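Local atomic coordinates of ornithine decarboxylase (Entamoeba histolytica, PDB entry 4AIB), a protein that probably catalyses, as a pyridoxal-phosphate-dependent homodimer, the decarboxylation of L-ornithine to putrescine, the first committed step of this route to polyamines. Residues Q24-D32 and N265-H274; L169-L179 and L209-P217. All blocks are in the same frame, centred on the assembly; numbering follows the deposited sequence.

Interaction 1. Residues Q24-D32 and N265-H274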
loop_
_atom_site.group_PDB
_atom_site.type_symbol
_atom_site.label_atom_id
_atom_site.label_comp_id
_atom_site.label_asym_id
_atom_site.label_seq_id
_atom_site.Cartn_x
_atom_site.Cartn_y
_atom_site.Cartn_z
ATOM N N GLN A 24 -21.773 12.873 7.010
ATOM C CA GLN A 24 -20.921 11.881 7.678
ATOM C C GLN A 24 -19.643 11.550 6.895
ATOM O O GLN A 24 -19.701 11.286 5.692
ATOM C CB GLN A 24 -21.707 10.599 8.000
ATOM C CG GLN A 24 -22.277 9.863 6.793
ATOM C CD GLN A 24 -22.644 8.421 7.098
ATOM O OE1 GLN A 24 -23.190 8.113 8.159
ATOM N NE2 GLN A 24 -22.349 7.528 6.160
ATOM N N PRO A 25 -18.483 11.564 7.582
ATOM C CA PRO A 25 -17.216 11.232 6.936
ATOM C C PRO A 25 -17.039 9.722 6.777
ATOM O O PRO A 25 -17.866 8.948 7.267
ATOM C CB PRO A 25 -16.177 11.795 7.906
ATOM C CG PRO A 25 -16.830 11.702 9.242
ATOM C CD PRO A 25 -18.307 11.880 9.013
ATOM N N LEU A 26 -15.966 9.319 6.099
ATOM C CA LEU A 26 -15.655 7.905 5.885
ATOM C C LEU A 26 -15.431 7.165 7.204
ATOM O O LEU A 26 -15.743 5.980 7.321
ATOM C CB LEU A 26 -14.430 7.754 4.974
ATOM C CG LEU A 26 -14.483 8.344 3.558
ATOM C CD1 LEU A 26 -13.100 8.328 2.925
ATOM C CD2 LEU A 26 -15.486 7.618 2.671
ATOM N N GLY A 27 -14.894 7.880 8.190
ATOM C CA GLY A 27 -14.669 7.330 9.524
ATOM C C GLY A 27 -13.829 8.240 10.398
ATOM O O GLY A 27 -13.388 9.305 9.959
ATOM N N PHE A 28 -13.614 7.819 11.642
ATOM C CA PHE A 28 -12.753 8.545 12.574
ATOM C C PHE A 28 -12.033 7.609 13.544
ATOM O O PHE A 28 -12.527 6.522 13.854
ATOM C CB PHE A 28 -13.536 9.633 13.329
ATOM C CG PHE A 28 -14.635 9.105 14.211
ATOM C CD1 PHE A 28 -14.379 8.762 15.537
ATOM C CD2 PHE A 28 -15.931 8.971 13.726
ATOM C CE1 PHE A 28 -15.390 8.281 16.354
ATOM C CE2 PHE A 28 -16.948 8.493 14.541
ATOM C CZ PHE A 28 -16.677 8.150 15.857
ATOM N N TRP A 29 -10.868 8.045 14.016
ATOM C CA TRP A 29 -10.054 7.262 14.943
ATOM C C TRP A 29 -10.273 7.683 16.368
ATOM O O TRP A 29 -10.493 8.862 16.648
ATOM C CB TRP A 29 -8.577 7.399 14.594
ATOM C CG TRP A 29 -8.205 6.831 13.244
ATOM C CD1 TRP A 29 -8.137 7.507 12.027
ATOM C CD2 TRP A 29 -7.827 5.446 12.931
ATOM N NE1 TRP A 29 -7.757 6.659 11.016
ATOM C CE2 TRP A 29 -7.554 5.412 11.487
ATOM C CE3 TRP A 29 -7.692 4.277 13.671
ATOM C CZ2 TRP A 29 -7.167 4.246 10.840
ATOM C CZ3 TRP A 29 -7.302 3.108 13.005
ATOM C CH2 TRP A 29 -7.046 3.095 11.626
ATOM N N ILE A 30 -10.219 6.717 17.283
ATOM C CA ILE A 30 -10.265 7.001 18.716
ATOM C C ILE A 30 -8.931 6.623 19.356
ATOM O O ILE A 30 -8.529 5.457 19.333
ATOM C CB ILE A 30 -11.437 6.285 19.429
ATOM C CG1 ILE A 30 -12.783 6.806 18.908
ATOM C CG2 ILE A 30 -11.345 6.478 20.940
ATOM C CD1 ILE A 30 -13.991 6.052 19.428
ATOM N N PHE A 31 -8.249 7.620 19.915
ATOM C CA PHE A 31 -6.947 7.412 20.538
ATOM C C PHE A 31 -7.092 6.970 21.994
ATOM O O PHE A 31 -7.416 7.774 22.874
ATOM C CB PHE A 31 -6.084 8.676 20.421
ATOM C CG PHE A 31 -4.671 8.500 20.907
ATOM C CD1 PHE A 31 -3.826 7.565 20.318
ATOM C CD2 PHE A 31 -4.180 9.280 21.947
ATOM C CE1 PHE A 31 -2.523 7.404 20.763
ATOM C CE2 PHE A 31 -2.877 9.125 22.398
ATOM C CZ PHE A 31 -2.048 8.185 21.804
ATOM N N ASP A 32 -6.861 5.681 22.229
ATOM C CA ASP A 32 -6.958 5.092 23.562
ATOM C C ASP A 32 -5.643 5.286 24.311
ATOM O O ASP A 32 -4.717 4.482 24.181
ATOM C CB ASP A 32 -7.315 3.603 23.463
ATOM C CG ASP A 32 -7.873 3.035 24.764
ATOM O OD1 ASP A 32 -7.764 3.693 25.822
ATOM O OD2 ASP A 32 -8.428 1.916 24.726
ATOM N N ASN A 265 -3.459 -1.664 20.510
ATOM C CA ASN A 265 -4.470 -1.158 21.435
ATOM C C ASN A 265 -4.504 0.369 21.539
ATOM O O ASN A 265 -5.229 0.924 22.366
ATOM C CB ASN A 265 -4.282 -1.790 22.819
ATOM C CG ASN A 265 -4.234 -3.307 22.768
ATOM O OD1 ASN A 265 -5.038 -3.947 22.089
ATOM N ND2 ASN A 265 -3.286 -3.891 23.492
ATOM N N ALA A 266 -3.729 1.034 20.684
ATOM C CA ALA A 266 -3.612 2.492 20.692
ATOM C C ALA A 266 -4.789 3.190 20.013
ATOM O O ALA A 266 -5.277 4.211 20.504
ATOM C CB ALA A 266 -2.304 2.916 20.042
ATOM N N PHE A 267 -5.233 2.641 18.885
ATOM C CA PHE A 267 -6.284 3.265 18.085
ATOM C C PHE A 267 -7.505 2.372 17.896
ATOM O O PHE A 267 -7.400 1.144 17.885
ATOM C CB PHE A 267 -5.738 3.691 16.719
ATOM C CG PHE A 267 -4.750 4.820 16.783
ATOM C CD1 PHE A 267 -5.184 6.143 16.811
ATOM C CD2 PHE A 267 -3.383 4.564 16.811
ATOM C CE1 PHE A 267 -4.273 7.186 16.868
ATOM C CE2 PHE A 267 -2.468 5.604 16.869
ATOM C CZ PHE A 267 -2.914 6.916 16.897
ATOM N N HIS A 268 -8.664 3.009 17.753
ATOM C CA HIS A 268 -9.908 2.317 17.442
ATOM C C HIS A 268 -10.568 2.998 16.282
ATOM O O HIS A 268 -10.842 4.200 16.330
ATOM C CB HIS A 268 -10.836 2.295 18.652
ATOM C CG HIS A 268 -10.208 1.710 19.896
ATOM N ND1 HIS A 268 -9.964 0.395 20.033
ATOM C CD2 HIS A 268 -9.777 2.315 21.075
ATOM C CE1 HIS A 268 -9.404 0.166 21.235
ATOM N NE2 HIS A 268 -9.291 1.342 21.872
ATOM N N LEU A 269 -10.814 2.238 15.220
ATOM C CA LEU A 269 -11.432 2.773 14.011
ATOM C C LEU A 269 -12.955 2.691 14.098
ATOM O O LEU A 269 -13.503 1.642 14.438
ATOM C CB LEU A 269 -10.917 2.027 12.775
ATOM C CG LEU A 269 -11.378 2.476 11.383
ATOM C CD1 LEU A 269 -10.841 3.855 11.027
ATOM C CD2 LEU A 269 -10.959 1.457 10.334
ATOM N N VAL A 270 -13.624 3.806 13.802
ATOM C CA VAL A 270 -15.089 3.861 13.773
ATOM C C VAL A 270 -15.553 4.300 12.385
ATOM O O VAL A 270 -15.628 5.494 12.090
ATOM C CB VAL A 270 -15.668 4.814 14.845
ATOM C CG1 VAL A 270 -17.178 4.647 14.950
ATOM C CG2 VAL A 270 -15.023 4.571 16.200
ATOM N N SER A 271 -15.870 3.326 11.540
ATOM C CA SER A 271 -16.184 3.599 10.140
ATOM C C SER A 271 -17.685 3.681 9.859
ATOM O O SER A 271 -18.497 3.101 10.580
ATOM C CB SER A 271 -15.514 2.557 9.241
ATOM O OG SER A 271 -14.112 2.548 9.455
ATOM N N SER A 272 -18.038 4.420 8.811
ATOM C CA SER A 272 -19.429 4.603 8.408
ATOM C C SER A 272 -19.753 3.758 7.180
ATOM O O SER A 272 -18.847 3.290 6.487
ATOM C CB SER A 272 -19.701 6.078 8.111
ATOM O OG SER A 272 -18.877 6.535 7.053
ATOM N N LEU A 273 -21.044 3.579 6.910
ATOM C CA LEU A 273 -21.495 2.793 5.764
ATOM C C LEU A 273 -22.069 3.669 4.656
ATOM O O LEU A 273 -22.887 4.555 4.911
ATOM C CB LEU A 273 -22.530 1.751 6.195
ATOM C CG LEU A 273 -22.082 0.639 7.147
ATOM C CD1 LEU A 273 -23.294 -0.103 7.686
ATOM C CD2 LEU A 273 -21.116 -0.324 6.470
ATOM N N HIS A 274 -21.631 3.410 3.426
ATOM C CA HIS A 274 -22.137 4.118 2.252
ATOM C C HIS A 274 -22.401 3.183 1.098
ATOM O O HIS A 274 -22.071 3.482 -0.053
ATOM C CB HIS A 274 -21.195 5.258 1.855
ATOM C CG HIS A 274 -19.783 4.815 1.545
ATOM N ND1 HIS A 274 -19.383 4.493 0.302
ATOM C CD2 HIS A 274 -18.671 4.654 2.370
ATOM C CE1 HIS A 274 -18.084 4.142 0.326
ATOM N NE2 HIS A 274 -17.649 4.240 1.592
HETATM O O HOH W 1 -23.171 5.106 7.869
#

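Interaction 2. Residues L169-L179 and L209-P217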
loop_
_atom_site.group_PDB
_atom_site.type_symbol
_atom_site.label_atom_id
_atom_site.label_comp_id
_atom_site.label_asym_id
_atom_site.label_seq_id
_atom_site.Cartn_x
_atom_site.Cartn_y
_atom_site.Cartn_z
ATOM N N LEU A 169 32.416 -9.689 10.840
ATOM C CA LEU A 169 33.153 -9.307 12.049
ATOM C C LEU A 169 34.621 -8.984 11.768
ATOM O O LEU A 169 35.194 -8.095 12.399
ATOM C CB LEU A 169 33.053 -10.391 13.128
ATOM C CG LEU A 169 31.805 -10.433 14.017
ATOM C CD1 LEU A 169 31.801 -11.703 14.854
ATOM C CD2 LEU A 169 31.701 -9.206 14.912
ATOM N N LYS A 170 35.216 -9.713 10.824
ATOM C CA LYS A 170 36.580 -9.447 10.373
ATOM C C LYS A 170 36.666 -8.078 9.703
ATOM O O LYS A 170 37.604 -7.320 9.952
ATOM C CB LYS A 170 37.064 -10.545 9.417
ATOM C CG LYS A 170 38.488 -10.367 8.911
ATOM C CD LYS A 170 38.893 -11.494 7.971
ATOM C CE LYS A 170 40.155 -11.154 7.191
ATOM N NZ LYS A 170 41.369 -11.055 8.052
ATOM N N GLU A 171 35.675 -7.768 8.867
ATOM C CA GLU A 171 35.618 -6.496 8.148
ATOM C C GLU A 171 35.397 -5.305 9.085
ATOM O O GLU A 171 35.979 -4.236 8.883
ATOM C CB GLU A 171 34.535 -6.541 7.061
ATOM C CG GLU A 171 34.542 -5.360 6.096
ATOM C CD GLU A 171 35.724 -5.358 5.137
ATOM O OE1 GLU A 171 36.276 -6.441 4.841
ATOM O OE2 GLU A 171 36.097 -4.262 4.668
ATOM N N ILE A 172 34.563 -5.495 10.108
ATOM C CA ILE A 172 34.336 -4.459 11.119
ATOM C C ILE A 172 35.636 -4.172 11.878
ATOM O O ILE A 172 35.951 -3.014 12.164
ATOM C CB ILE A 172 33.193 -4.830 12.097
ATOM C CG1 ILE A 172 31.889 -5.079 11.332
ATOM C CG2 ILE A 172 32.981 -3.723 13.125
ATOM C CD1 ILE A 172 30.820 -5.798 12.128
ATOM N N LYS A 173 36.391 -5.229 12.177
ATOM C CA LYS A 173 37.683 -5.108 12.850
ATOM C C LYS A 173 38.744 -4.485 11.940
ATOM O O LYS A 173 39.523 -3.635 12.378
ATOM C CB LYS A 173 38.163 -6.473 13.360
ATOM C CG LYS A 173 39.243 -6.382 14.428
ATOM C CD LYS A 173 39.972 -7.701 14.632
ATOM C CE LYS A 173 41.177 -7.506 15.539
ATOM N NZ LYS A 173 41.947 -8.760 15.766
ATOM N N ASP A 174 38.766 -4.911 10.677
ATOM C CA ASP A 174 39.741 -4.420 9.701
ATOM C C ASP A 174 39.526 -2.951 9.341
ATOM O O ASP A 174 40.466 -2.266 8.937
ATOM C CB ASP A 174 39.729 -5.284 8.435
ATOM C CG ASP A 174 40.201 -6.708 8.687
ATOM O OD1 ASP A 174 40.676 -7.000 9.805
ATOM O OD2 ASP A 174 40.090 -7.542 7.764
ATOM N N LYS A 175 38.292 -2.477 9.488
ATOM C CA LYS A 175 37.969 -1.073 9.241
ATOM C C LYS A 175 38.049 -0.232 10.517
ATOM O O LYS A 175 37.899 0.992 10.474
ATOM C CB LYS A 175 36.589 -0.939 8.584
ATOM C CG LYS A 175 36.533 -1.395 7.131
ATOM C CD LYS A 175 37.185 -0.390 6.191
ATOM C CE LYS A 175 37.210 -0.891 4.755
ATOM N NZ LYS A 175 38.205 -1.981 4.547
ATOM N N GLY A 176 38.293 -0.899 11.645
ATOM C CA GLY A 176 38.438 -0.241 12.945
ATOM C C GLY A 176 37.173 0.451 13.415
ATOM O O GLY A 176 37.222 1.578 13.911
ATOM N N LEU A 177 36.043 -0.232 13.260
ATOM C CA LEU A 177 34.740 0.333 13.595
ATOM C C LEU A 177 34.221 -0.189 14.931
ATOM O O LEU A 177 34.629 -1.258 15.391
ATOM C CB LEU A 177 33.731 0.045 12.479
ATOM C CG LEU A 177 34.044 0.617 11.094
ATOM C CD1 LEU A 177 33.223 -0.086 10.027
ATOM C CD2 LEU A 177 33.813 2.120 11.044
ATOM N N ASN A 178 33.323 0.577 15.544
ATOM C CA ASN A 178 32.735 0.217 16.830
ATOM C C ASN A 178 31.561 -0.742 16.667
ATOM O O ASN A 178 30.656 -0.495 15.865
ATOM C CB ASN A 178 32.282 1.470 17.590
ATOM C CG ASN A 178 33.369 2.528 17.689
ATOM O OD1 ASN A 178 33.136 3.698 17.383
ATOM N ND2 ASN A 178 34.562 2.123 18.118
ATOM N N LEU A 179 31.590 -1.834 17.427
ATOM C CA LEU A 179 30.498 -2.802 17.439
ATOM C C LEU A 179 29.670 -2.659 18.712
ATOM O O LEU A 179 30.168 -2.877 19.821
ATOM C CB LEU A 179 31.032 -4.234 17.305
ATOM C CG LEU A 179 30.002 -5.362 17.156
ATOM C CD1 LEU A 179 29.547 -5.513 15.711
ATOM C CD2 LEU A 179 30.565 -6.675 17.672
ATOM N N LEU A 209 32.409 -14.706 20.385
ATOM C CA LEU A 209 33.209 -14.680 19.163
ATOM C C LEU A 209 33.740 -13.273 18.898
ATOM O O LEU A 209 34.920 -13.099 18.590
ATOM C CB LEU A 209 32.392 -15.188 17.967
ATOM C CG LEU A 209 33.039 -15.259 16.578
ATOM C CD1 LEU A 209 34.204 -16.240 16.538
ATOM C CD2 LEU A 209 31.996 -15.630 15.535
ATOM N N ALA A 210 32.865 -12.277 19.036
ATOM C CA ALA A 210 33.231 -10.873 18.841
ATOM C C ALA A 210 34.158 -10.360 19.940
ATOM O O ALA A 210 34.984 -9.478 19.696
ATOM C CB ALA A 210 31.984 -10.006 18.749
ATOM N N GLU A 211 34.014 -10.911 21.145
ATOM C CA GLU A 211 34.900 -10.588 22.264
ATOM C C GLU A 211 36.327 -11.054 21.992
ATOM O O GLU A 211 37.285 -10.424 22.439
ATOM C CB GLU A 211 34.386 -11.196 23.571
ATOM C CG GLU A 211 33.337 -10.355 24.283
ATOM C CD GLU A 211 32.949 -10.917 25.641
ATOM O OE1 GLU A 211 32.769 -12.149 25.757
ATOM O OE2 GLU A 211 32.826 -10.123 26.597
ATOM N N GLN A 212 36.453 -12.156 21.255
ATOM C CA GLN A 212 37.752 -12.675 20.835
ATOM C C GLN A 212 38.378 -11.810 19.739
ATOM O O GLN A 212 39.600 -11.787 19.580
ATOM C CB GLN A 212 37.625 -14.124 20.364
ATOM C CG GLN A 212 37.452 -15.143 21.479
ATOM C CD GLN A 212 37.393 -16.569 20.964
ATOM O OE1 GLN A 212 36.648 -16.879 20.033
ATOM N NE2 GLN A 212 38.178 -17.449 21.575
ATOM N N PHE A 213 37.536 -11.100 18.990
ATOM C CA PHE A 213 37.995 -10.132 17.991
ATOM C C PHE A 213 38.498 -8.836 18.637
ATOM O O PHE A 213 38.934 -7.917 17.942
ATOM C CB PHE A 213 36.874 -9.819 16.991
ATOM C CG PHE A 213 36.802 -10.775 15.831
ATOM C CD1 PHE A 213 36.244 -12.040 15.982
ATOM C CD2 PHE A 213 37.274 -10.400 14.577
ATOM C CE1 PHE A 213 36.173 -12.919 14.911
ATOM C CE2 PHE A 213 37.204 -11.274 13.502
ATOM C CZ PHE A 213 36.653 -12.535 13.669
ATOM N N GLY A 214 38.436 -8.771 19.965
ATOM C CA GLY A 214 38.873 -7.594 20.710
ATOM C C GLY A 214 37.798 -6.528 20.811
ATOM O O GLY A 214 38.085 -5.379 21.153
ATOM N N MET A 215 36.560 -6.915 20.513
ATOM C CA MET A 215 35.418 -6.004 20.561
ATOM C C MET A 215 34.657 -6.153 21.874
ATOM O O MET A 215 34.694 -7.210 22.507
ATOM C CB MET A 215 34.474 -6.265 19.386
ATOM C CG MET A 215 35.081 -6.011 18.017
ATOM S SD MET A 215 34.176 -6.870 16.717
ATOM C CE MET A 215 34.957 -6.192 15.258
ATOM N N LYS A 216 33.969 -5.085 22.272
ATOM C CA LYS A 216 33.148 -5.088 23.480
ATOM C C LYS A 216 31.678 -4.829 23.120
ATOM O O LYS A 216 31.224 -3.681 23.140
ATOM C CB LYS A 216 33.659 -4.045 24.488
ATOM C CG LYS A 216 35.117 -4.206 24.903
ATOM C CD LYS A 216 35.293 -5.243 26.005
ATOM C CE LYS A 216 36.759 -5.574 26.245
ATOM N NZ LYS A 216 37.518 -4.445 26.852
ATOM N N PRO A 217 30.930 -5.897 22.776
ATOM C CA PRO A 217 29.524 -5.754 22.402
ATOM C C PRO A 217 28.625 -5.660 23.633
ATOM O O PRO A 217 28.557 -6.603 24.423
ATOM C CB PRO A 217 29.230 -7.045 21.617
ATOM C CG PRO A 217 30.512 -7.821 21.573
ATOM C CD PRO A 217 31.365 -7.298 22.685
HETATM O O HOH W 2 32.946 -2.982 20.740
#

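Interaction 1. Residues Q24-D32 and N265-H274
Phe28 and Val270 form a hydrogen-bonded pair in an antiparallel ladder in which strand 27-31 runs at 156° to strand 267-274, their side chains side by side on the same face. Phe28 N and Val270 N each bond to the other residue's carbonyl; Val270 N reaches Phe28 O at 2.9 Å. Phe28 CG sits between its backbone N and carbonyl carbon (chi1 63°), which brings Val270 CB over one face of the ring, 3.8 Å from the centroid. Val270 CG2 also meets Ile30 CD1, at 3.7 Å. This side is the tightly packed one: Leu15, Ala12 and Ile16 of helix 6-16 cover it, and Tyr382 sets its ring nearly perpendicular to that of Phe28.

The opposite sheet face is looser around Trp29 and Leu269, both partly exposed. There Leu269 CD1 stands over the centre of the six-membered ring of Trp29, 3.6 Å from its centroid, while Phe267 CB approaches Trp29 CE3. Further along, the rings of Phe31 and Phe267 meet obliquely and are backed by Leu64 of helix 62-70.

Polar links finish both ends. Ser272 OG donates to Pro25 O at 2.6 Å, in the carbonyl plane and on a lone pair. Gln24 NE2 donates to Leu273 O (3.3 Å); water 1 accepts from Leu273 N and lies 3.0 Å from Gln24 OE1. At the other end, His268 NE2 donates in its ring plane to the anti side of Asp32 OD2 (3.0 Å, 170° at the hydrogen).

The ladder ties the N-terminal strand into the C-terminal beta domain of this fold-type III decarboxylase. Because His268 ND1 accepts from Asn359 N while NE2 donates to Asp32 OD2, the ring's flip is fixed, consistent with a neutral imidazole protonated at NE2 and probably polarised by the carboxylate.

Interaction 2. Residues L169-L179 and L209-P217
Met215 places CG anti to its own carbonyl carbon (chi1 -63°) and continues extended, with chi3 172°, a course that carries its methyl group to the last turns of helix 164-174. Leu179, with CG turned away from its backbone N (chi1 -174°), meets this chain at about a right angle. Leu179 CD2 lies 3.7 Å from Met215 SD, and the same methyl touches Ala210 CB at 3.8 Å. Leu169 CD2 approaches Ala210 CB and the Met215 sulfur from helix 164-174, while Met215 CE lies against that helix's backbone, 3.4 Å from Leu169 O and 3.5 Å from Lys173 N, with Ile172 CG2 beside it (3.8 Å).

These residues join two consecutive beta-alpha units of the pyridoxal-binding barrel: the end of helix 164-174 and the start of strand 179-184 pack on the end of helix 194-212 and the loop leading to strand 219-221. Both helices finish in a Schellman motif, at Gly176 and Gly214, where a positive phi lets the chain turn back toward its next strand.

Nearer the surface, the partly exposed Phe213 ring takes Leu169 CB over the centre of one face, 4.2 Å from the centroid. The aliphatic stem of the exposed Lys173 crosses that ring obliquely, CD being 3.8 Å from Phe213 CD2. No direct hydrogen bond spans the segments; water 2 connects them instead, donating to Leu179 O and accepting from Lys216 N at 2.8 Å.

Interactions 1 and 2 lie on opposite sides of the chain's centre, with centres 50 Å and nearest atoms about 32 Å apart. Both segments of 169-179/209-217 fall between those of 24-32/265-274, so the barrel to which interaction 2 belongs is formed by chain lying between the paired strands of interaction 1. Neither includes Lys57, the predicted cofactor lysine, unmodified here, or Cys334, the predicted proton donor, which is unmodelled; no distance to a complete active site can be given. Interaction 1 alone borders the dimer interface: His274 O bonds to Lys129 of the second subunit and His274 ND1 weakly to its Phe102 O, while Gln24 and Leu26 pack on its Tyr105 and Pro104. Active sites probably combine both monomers.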